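Local coordinates for carbohydrate kinase (Agrobacterium tumefaciens, PDB 2NWH), which probably phosphorylates a sugar or related small molecule with ATP, as a carbohydrate kinase of the pfkB (ribokinase) family, at residues I20-A25 with S29-W34; E36-G41 with E69-A74; Y95-I98 with N104-I107. All blocks are in the same frame, centred on the assembly; numbering follows the deposited sequence. Where two conformers were deposited one is given.

Interaction 1 (I20-A25 with S29-W34). With CA (calcium ion), chain C.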
loop_
_atom_site.group_PDB
_atom_site.type_symbol
_atom_site.label_atom_id
_atom_site.label_comp_id
_atom_site.label_asym_id
_atom_site.label_seq_id
_atom_site.Cartn_x
_atom_site.Cartn_y
_atom_site.Cartn_z
ATOM N N ILE A 20 10.846 -22.629 12.285
ATOM C CA ILE A 20 11.314 -23.878 12.848
ATOM C C ILE A 20 12.821 -24.054 12.582
ATOM O O ILE A 20 13.327 -23.810 11.466
ATOM C CB ILE A 20 10.514 -25.052 12.286
ATOM C CG1 ILE A 20 9.003 -24.902 12.670
ATOM C CG2 ILE A 20 11.134 -26.386 12.763
ATOM C CD1 ILE A 20 8.034 -25.836 11.826
ATOM N N GLU A 21 13.526 -24.496 13.626
ATOM C CA GLU A 21 14.990 -24.575 13.598
ATOM C C GLU A 21 15.535 -25.902 13.107
ATOM O O GLU A 21 16.706 -25.985 12.775
ATOM C CB GLU A 21 15.556 -24.258 14.972
ATOM C CG GLU A 21 15.314 -22.862 15.402
ATOM C CD GLU A 21 15.552 -22.674 16.926
ATOM O OE1 GLU A 21 15.903 -23.647 17.634
ATOM O OE2 GLU A 21 15.377 -21.526 17.396
ATOM N N THR A 22 14.698 -26.930 13.075
ATOM C CA THR A 22 15.113 -28.299 12.790
ATOM C C THR A 22 14.160 -28.816 11.714
ATOM O O THR A 22 13.415 -28.043 11.125
ATOM C CB THR A 22 15.001 -29.215 14.051
ATOM O OG1 THR A 22 13.682 -29.109 14.599
ATOM C CG2 THR A 22 15.972 -28.760 15.112
ATOM N N GLU A 23 14.185 -30.123 11.472
ATOM C CA GLU A 23 13.192 -30.762 10.618
ATOM C C GLU A 23 11.802 -30.567 11.230
ATOM O O GLU A 23 11.630 -30.624 12.452
ATOM C CB GLU A 23 13.508 -32.269 10.461
ATOM C CG GLU A 23 13.732 -32.999 11.798
ATOM C CD GLU A 23 13.987 -34.498 11.659
ATOM O OE1 GLU A 23 13.111 -35.226 11.121
ATOM O OE2 GLU A 23 15.063 -34.952 12.124
ATOM N N THR A 24 10.803 -30.362 10.385
ATOM C CA THR A 24 9.431 -30.158 10.849
ATOM C C THR A 24 8.798 -31.440 11.398
ATOM O O THR A 24 8.850 -32.498 10.746
ATOM C CB THR A 24 8.582 -29.699 9.688
ATOM O OG1 THR A 24 9.289 -28.657 8.998
ATOM C CG2 THR A 24 7.155 -29.222 10.162
ATOM N N ALA A 25 8.200 -31.331 12.582
ATOM C CA ALA A 25 7.246 -32.313 13.101
ATOM C C ALA A 25 5.834 -31.768 12.916
ATOM O O ALA A 25 5.370 -30.922 13.717
ATOM C CB ALA A 25 7.524 -32.630 14.597
ATOM N N SER A 29 4.748 -29.807 18.378
ATOM C CA SER A 29 5.683 -28.730 18.789
ATOM C C SER A 29 6.995 -28.827 18.055
ATOM O O SER A 29 7.502 -29.931 17.821
ATOM C CB SER A 29 5.966 -28.809 20.285
ATOM O OG SER A 29 6.671 -27.675 20.736
ATOM N N ASN A 30 7.566 -27.665 17.754
ATOM C CA ASN A 30 8.839 -27.563 17.079
ATOM C C ASN A 30 9.622 -26.445 17.727
ATOM O O ASN A 30 9.036 -25.428 18.088
ATOM C CB ASN A 30 8.607 -27.223 15.602
ATOM C CG ASN A 30 7.931 -28.353 14.842
ATOM O OD1 ASN A 30 8.588 -29.080 14.122
ATOM N ND2 ASN A 30 6.616 -28.470 14.967
ATOM N N PRO A 31 10.948 -26.623 17.887
ATOM C CA PRO A 31 11.719 -25.487 18.384
ATOM C C PRO A 31 11.842 -24.400 17.329
ATOM O O PRO A 31 12.113 -24.671 16.131
ATOM C CB PRO A 31 13.092 -26.093 18.698
ATOM C CG PRO A 31 13.190 -27.271 17.880
ATOM C CD PRO A 31 11.787 -27.824 17.722
ATOM N N GLY A 32 11.665 -23.177 17.771
ATOM C CA GLY A 32 11.684 -22.047 16.846
ATOM C C GLY A 32 12.018 -20.739 17.515
ATOM O O GLY A 32 12.191 -20.673 18.725
ATOM N N SER A 33 12.090 -19.686 16.715
ATOM C CA SER A 33 12.358 -18.369 17.225
ATOM C C SER A 33 11.554 -17.385 16.401
ATOM O O SER A 33 11.221 -17.693 15.266
ATOM C CB SER A 33 13.856 -18.058 17.109
ATOM O OG SER A 33 14.355 -18.336 15.787
ATOM N N TRP A 34 11.232 -16.232 16.982
ATOM C CA TRP A 34 10.231 -15.291 16.426
ATOM C C TRP A 34 10.944 -14.047 15.922
ATOM O O TRP A 34 11.846 -13.547 16.638
ATOM C CB TRP A 34 9.249 -14.873 17.501
ATOM C CG TRP A 34 8.279 -15.949 17.752
ATOM C CD1 TRP A 34 8.311 -16.860 18.769
ATOM C CD2 TRP A 34 7.157 -16.286 16.932
ATOM N NE1 TRP A 34 7.255 -17.724 18.659
ATOM C CE2 TRP A 34 6.521 -17.404 17.539
ATOM C CE3 TRP A 34 6.603 -15.738 15.756
ATOM C CZ2 TRP A 34 5.368 -18.019 16.990
ATOM C CZ3 TRP A 34 5.453 -16.337 15.220
ATOM C CH2 TRP A 34 4.864 -17.494 15.826
HETATM CA CA CA C . 16.153 -21.858 19.625
HETATM O O HOH W 1 16.589 -19.887 15.568
HETATM O O HOH W 2 10.762 -30.304 15.263
HETATM O O HOH W 3 13.869 -22.054 20.453
HETATM O O HOH W 4 16.974 -19.785 18.487
#
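N30 meets A25 through its side-chain amide, and this pair of bonds dominates the contact. OD1 of N30 accepts from the backbone N of A25 at 2.8 Å. The donor lies in the carbonyl plane of the amide, on a lone pair, and the bond is almost straight at 173°. On the other branch, ND2 of N30 donates to the carbonyl O of A25 at 3.0 Å. That acceptor lies in the amide plane of N30. The two bonds grip both polar atoms of the backbone of A25 and fix the rotation of the amide. A water also donates to OD1 of N30. The same water accepts from OG1 of T22 and donates to O of E23, so it ties the turn to the amide. Behind the polar end, CB of N30 packs on CG1 of I20 at 3.8 Å.

P31 and E21 meet next, through the backbone. The backbone N of E21 donates to O of P31 at 2.9 Å. The P31 ring also touches T22, with CG of P31 3.8 Å from OG1 of T22.

The E21 side chain runs extended beyond CG (chi2 165°), past P31 and along G32. Its carboxylate binds a calcium ion with both oxygens, OE2 at 2.4 Å and OE1 at 2.7 Å. Two waters also bind the ion, and one of them donates to O of G32. Another water donates to OE2 of E21 and is hydrogen-bonded to OG of S33.

I20 and G32 face each other as an antiparallel non-hydrogen-bonded pair, CA to CA 4.4 Å. The contact closes the outer end of a beta hairpin, where strand 13-20 turns into strand 32-39 in the small four-stranded sheet, which probably forms the lid, as in ribokinase-like kinases.

Interaction 2 (E36-G41 with E69-A74)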
loop_
_atom_site.group_PDB
_atom_site.type_symbol
_atom_site.label_atom_id
_atom_site.label_comp_id
_atom_site.label_asym_id
_atom_site.label_seq_id
_atom_site.Cartn_x
_atom_site.Cartn_y
_atom_site.Cartn_z
ATOM N N GLU A 36 9.982 -10.205 14.585
ATOM C CA GLU A 36 8.815 -9.286 14.545
ATOM C C GLU A 36 9.151 -8.030 13.727
ATOM O O GLU A 36 10.273 -7.518 13.794
ATOM C CB GLU A 36 8.394 -8.796 15.934
ATOM C CG GLU A 36 8.060 -9.789 16.983
ATOM C CD GLU A 36 7.389 -9.079 18.169
ATOM O OE1 GLU A 36 7.675 -7.870 18.400
ATOM O OE2 GLU A 36 6.580 -9.729 18.856
ATOM N N GLU A 37 8.199 -7.525 12.966
ATOM C CA GLU A 37 8.373 -6.212 12.367
ATOM C C GLU A 37 7.029 -5.615 12.048
ATOM O O GLU A 37 6.024 -6.299 12.062
ATOM C CB GLU A 37 9.200 -6.277 11.097
ATOM C CG GLU A 37 8.635 -7.164 10.029
ATOM C CD GLU A 37 9.595 -7.345 8.853
ATOM O OE1 GLU A 37 10.824 -7.613 9.041
ATOM O OE2 GLU A 37 9.082 -7.237 7.731
ATOM N N ALA A 38 7.019 -4.338 11.727
ATOM C CA ALA A 38 5.739 -3.717 11.390
ATOM C C ALA A 38 5.388 -3.951 9.906
ATOM O O ALA A 38 6.274 -4.128 9.025
ATOM C CB ALA A 38 5.787 -2.216 11.736
ATOM N N GLY A 39 4.099 -3.961 9.621
ATOM C CA GLY A 39 3.599 -4.090 8.257
ATOM C C GLY A 39 2.231 -3.468 8.079
ATOM O O GLY A 39 1.798 -2.664 8.934
ATOM N N GLY A 40 1.545 -3.862 7.003
ATOM C CA GLY A 40 0.218 -3.297 6.648
ATOM C C GLY A 40 0.372 -2.465 5.383
ATOM O O GLY A 40 1.357 -1.717 5.228
ATOM N N GLY A 41 -0.564 -2.613 4.449
ATOM C CA GLY A 41 -0.441 -1.923 3.152
ATOM C C GLY A 41 -0.252 -0.419 3.312
ATOM O O GLY A 41 0.725 0.177 2.808
ATOM N N GLU A 69 3.527 -0.302 20.117
ATOM C CA GLU A 69 4.705 0.560 20.291
ATOM C C GLU A 69 5.814 0.186 19.296
ATOM O O GLU A 69 6.549 1.056 18.811
ATOM C CB GLU A 69 5.201 0.485 21.751
ATOM C CG GLU A 69 4.367 1.309 22.739
ATOM C CD GLU A 69 4.596 0.930 24.200
ATOM O OE1 GLU A 69 5.663 0.327 24.512
ATOM O OE2 GLU A 69 3.702 1.229 25.038
ATOM N N VAL A 70 5.915 -1.097 18.956
ATOM C CA VAL A 70 6.849 -1.556 17.925
ATOM C C VAL A 70 6.480 -0.909 16.545
ATOM O O VAL A 70 7.370 -0.459 15.785
ATOM C CB VAL A 70 6.825 -3.094 17.834
ATOM C CG1 VAL A 70 7.484 -3.585 16.571
ATOM C CG2 VAL A 70 7.541 -3.713 19.056
ATOM N N VAL A 71 5.186 -0.861 16.245
ATOM C CA VAL A 71 4.718 -0.201 15.003
ATOM C C VAL A 71 5.050 1.294 15.045
ATOM O O VAL A 71 5.567 1.882 14.071
ATOM C CB VAL A 71 3.193 -0.362 14.782
ATOM C CG1 VAL A 71 2.766 0.361 13.442
ATOM C CG2 VAL A 71 2.810 -1.807 14.706
ATOM N N ALA A 72 4.689 1.921 16.145
ATOM C CA ALA A 72 5.024 3.324 16.341
ATOM C C ALA A 72 6.533 3.595 16.128
ATOM O O ALA A 72 6.919 4.563 15.458
ATOM C CB ALA A 72 4.565 3.771 17.730
ATOM N N GLU A 73 7.379 2.737 16.673
ATOM C CA GLU A 73 8.835 2.902 16.522
ATOM C C GLU A 73 9.291 2.771 15.075
ATOM O O GLU A 73 10.195 3.518 14.623
ATOM C CB GLU A 73 9.584 1.899 17.392
ATOM C CG GLU A 73 11.126 1.900 17.204
ATOM C CD GLU A 73 11.816 3.209 17.638
ATOM O OE1 GLU A 73 11.309 3.900 18.553
ATOM O OE2 GLU A 73 12.885 3.525 17.070
ATOM N N ALA A 74 8.715 1.800 14.359
ATOM C CA ALA A 74 9.040 1.601 12.945
ATOM C C ALA A 74 8.588 2.836 12.142
ATOM O O ALA A 74 9.265 3.231 11.182
ATOM C CB ALA A 74 8.371 0.359 12.395
#
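A strand-on-helix packing joins the probable lid sheet to the larger part of the fold. Strand 36-39 runs across helix 69-74 with a crossing angle of -67°, and the axes of the two segments come within 7.6 Å. No hydrogen bond passes between them.

A38 carries the contact. CB of A38 points at the helix and meets CB of A74 at 3.7 Å, methyl against methyl. The same CB of A38 lies 4.0 Å from CA of V71, so it touches the helix backbone as well as its side chains. CG2 of V71 adds a longer apolar contact to CB of A38, at 4.2 Å. V71 and A74 are three residues apart and present neighbouring places on one side of the helix. The small side chains of A38 and A74 let strand and helix come close.

E36 lies farther out on the strand. OE1 of E36 is 4.2 Å from CG2 of V70, a loose contact at the exposed edge. The other carboxylate oxygen, OE2, forms a salt bridge with R16.

Strand 32-39 pairs with strand 13-20 through backbone hydrogen bonds between E37 and D15 and between G39 and H13. It then leads through G40, the N-cap residue, into helix 41-51. F43 of that helix touches A38, V71 and A74 and joins the apolar cluster. Strand 55-63 borders helix 66-77 through R62, which touches V71 and A72.

Interaction 3 (Y95-I98 with N104-I107)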
loop_
_atom_site.group_PDB
_atom_site.type_symbol
_atom_site.label_atom_id
_atom_site.label_comp_id
_atom_site.label_asym_id
_atom_site.label_seq_id
_atom_site.Cartn_x
_atom_site.Cartn_y
_atom_site.Cartn_z
ATOM N N TYR A 95 -0.408 -10.235 12.153
ATOM C CA TYR A 95 -0.291 -11.350 11.226
ATOM C C TYR A 95 0.837 -12.266 11.800
ATOM O O TYR A 95 1.970 -11.835 11.970
ATOM C CB TYR A 95 0.071 -10.815 9.811
ATOM C CG TYR A 95 0.368 -11.903 8.829
ATOM C CD1 TYR A 95 -0.674 -12.564 8.141
ATOM C CD2 TYR A 95 1.684 -12.305 8.597
ATOM C CE1 TYR A 95 -0.421 -13.594 7.258
ATOM C CE2 TYR A 95 1.949 -13.342 7.721
ATOM C CZ TYR A 95 0.896 -13.964 7.042
ATOM O OH TYR A 95 1.219 -14.981 6.178
ATOM N N THR A 96 0.510 -13.515 12.115
ATOM C CA THR A 96 1.476 -14.438 12.733
ATOM C C THR A 96 1.644 -15.650 11.831
ATOM O O THR A 96 0.669 -16.306 11.533
ATOM C CB THR A 96 0.935 -14.879 14.095
ATOM O OG1 THR A 96 0.683 -13.713 14.900
ATOM C CG2 THR A 96 1.924 -15.860 14.790
ATOM N N ALA A 97 2.863 -15.910 11.343
ATOM C CA ALA A 97 3.114 -17.055 10.474
ATOM C C ALA A 97 4.090 -18.008 11.153
ATOM O O ALA A 97 5.059 -17.580 11.838
ATOM C CB ALA A 97 3.706 -16.585 9.130
ATOM N N ILE A 98 3.882 -19.288 10.932
ATOM C CA ILE A 98 4.899 -20.247 11.332
ATOM C C ILE A 98 5.429 -20.910 10.045
ATOM O O ILE A 98 4.648 -21.429 9.244
ATOM C CB ILE A 98 4.319 -21.237 12.340
ATOM C CG1 ILE A 98 3.915 -20.511 13.660
ATOM C CG2 ILE A 98 5.265 -22.449 12.507
ATOM C CD1 ILE A 98 3.296 -21.449 14.686
ATOM N N ASN A 104 9.187 -22.651 3.921
ATOM C CA ASN A 104 7.819 -22.946 3.525
ATOM C C ASN A 104 6.797 -22.503 4.599
ATOM O O ASN A 104 6.983 -22.803 5.773
ATOM C CB ASN A 104 7.650 -24.431 3.251
ATOM C CG ASN A 104 6.239 -24.768 2.818
ATOM O OD1 ASN A 104 5.767 -24.267 1.797
ATOM N ND2 ASN A 104 5.543 -25.589 3.610
ATOM N N LEU A 105 5.726 -21.813 4.189
ATOM C CA LEU A 105 4.653 -21.418 5.127
ATOM C C LEU A 105 3.848 -22.635 5.570
ATOM O O LEU A 105 3.216 -23.328 4.749
ATOM C CB LEU A 105 3.733 -20.354 4.515
ATOM C CG LEU A 105 2.581 -19.838 5.382
ATOM C CD1 LEU A 105 3.160 -19.227 6.658
ATOM C CD2 LEU A 105 1.696 -18.816 4.660
ATOM N N VAL A 106 3.868 -22.910 6.876
ATOM C CA VAL A 106 3.010 -23.939 7.394
ATOM C C VAL A 106 1.589 -23.421 7.485
ATOM O O VAL A 106 0.650 -24.081 6.984
ATOM C CB VAL A 106 3.497 -24.496 8.770
ATOM C CG1 VAL A 106 2.549 -25.552 9.310
ATOM C CG2 VAL A 106 4.920 -25.138 8.627
ATOM N N ILE A 107 1.418 -22.279 8.159
ATOM C CA ILE A 107 0.078 -21.727 8.398
ATOM C C ILE A 107 0.301 -20.330 8.961
ATOM O O ILE A 107 1.373 -20.036 9.497
ATOM C CB ILE A 107 -0.780 -22.637 9.371
ATOM C CG1 ILE A 107 -2.274 -22.282 9.336
ATOM C CG2 ILE A 107 -0.265 -22.565 10.851
ATOM C CD1 ILE A 107 -3.097 -23.077 8.367
#
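Two backbone hydrogen bonds join I98 to the facing strand. The N of I98 donates to O of I107 at 3.0 Å, and the bond is nearly straight at 174°. In return, N of V106 donates to O of I98 at 2.9 Å. This second bond is more bent, 146°. I98 is therefore held at both its N and its O, but by two successive residues of the other strand. A CA-H...O contact accompanies them: CA of A97 lies 3.6 Å from the same O of I107.

The apolar contacts gather round L105. Its CG stands anti to the backbone N (chi1 -179°), which carries the two methyl branches toward strand 95-98. CD1 of L105 meets CB of A97 at 3.7 Å and lies equally near to O of I98. CD2 of L105 lies 4.2 Å from OH of Y95. Y95 and L105 come from opposite directions and touch lightly, at the phenol oxygen. CB of V106 rests 3.3 Å from O of I98, beside the backbone bond that this oxygen receives.

I98 and I107 send their CB atoms to the same face of the sheet. On that face W34 of strand 32-39 packs on I98. Just before the second strand, ND2 of N104 is hydrogen-bonded to OE1 of E100, across the turn.

V106 and I107 both face I98, which makes a classic beta bulge. It sits near the turn end of the antiparallel hairpin of strands 94-99 and 105-111, at the edge of the small four-stranded sheet, the probable lid sheet.

Overall arrangement
All three contacts involve the small four-stranded sheet. Interactions 1 and 3 lie on the surface, their centres about 12 Å apart. They meet where W34 packs on T96 and I98. Each closes a hairpin of that sheet, so backbone bonds matter in both. Interaction 1 adds side-chain amide bonds, bridging water and a calcium ion; interaction 3 adds leucine packing and a bulge. Interaction 2 is partly buried and purely apolar at its centre. It shares strand 32-39 with interaction 1, about 25 Å away between centres, and packs the sheet against helix 66-77. Polar and metal contacts thus mark the outer tip, and small apolar side chains the inner end.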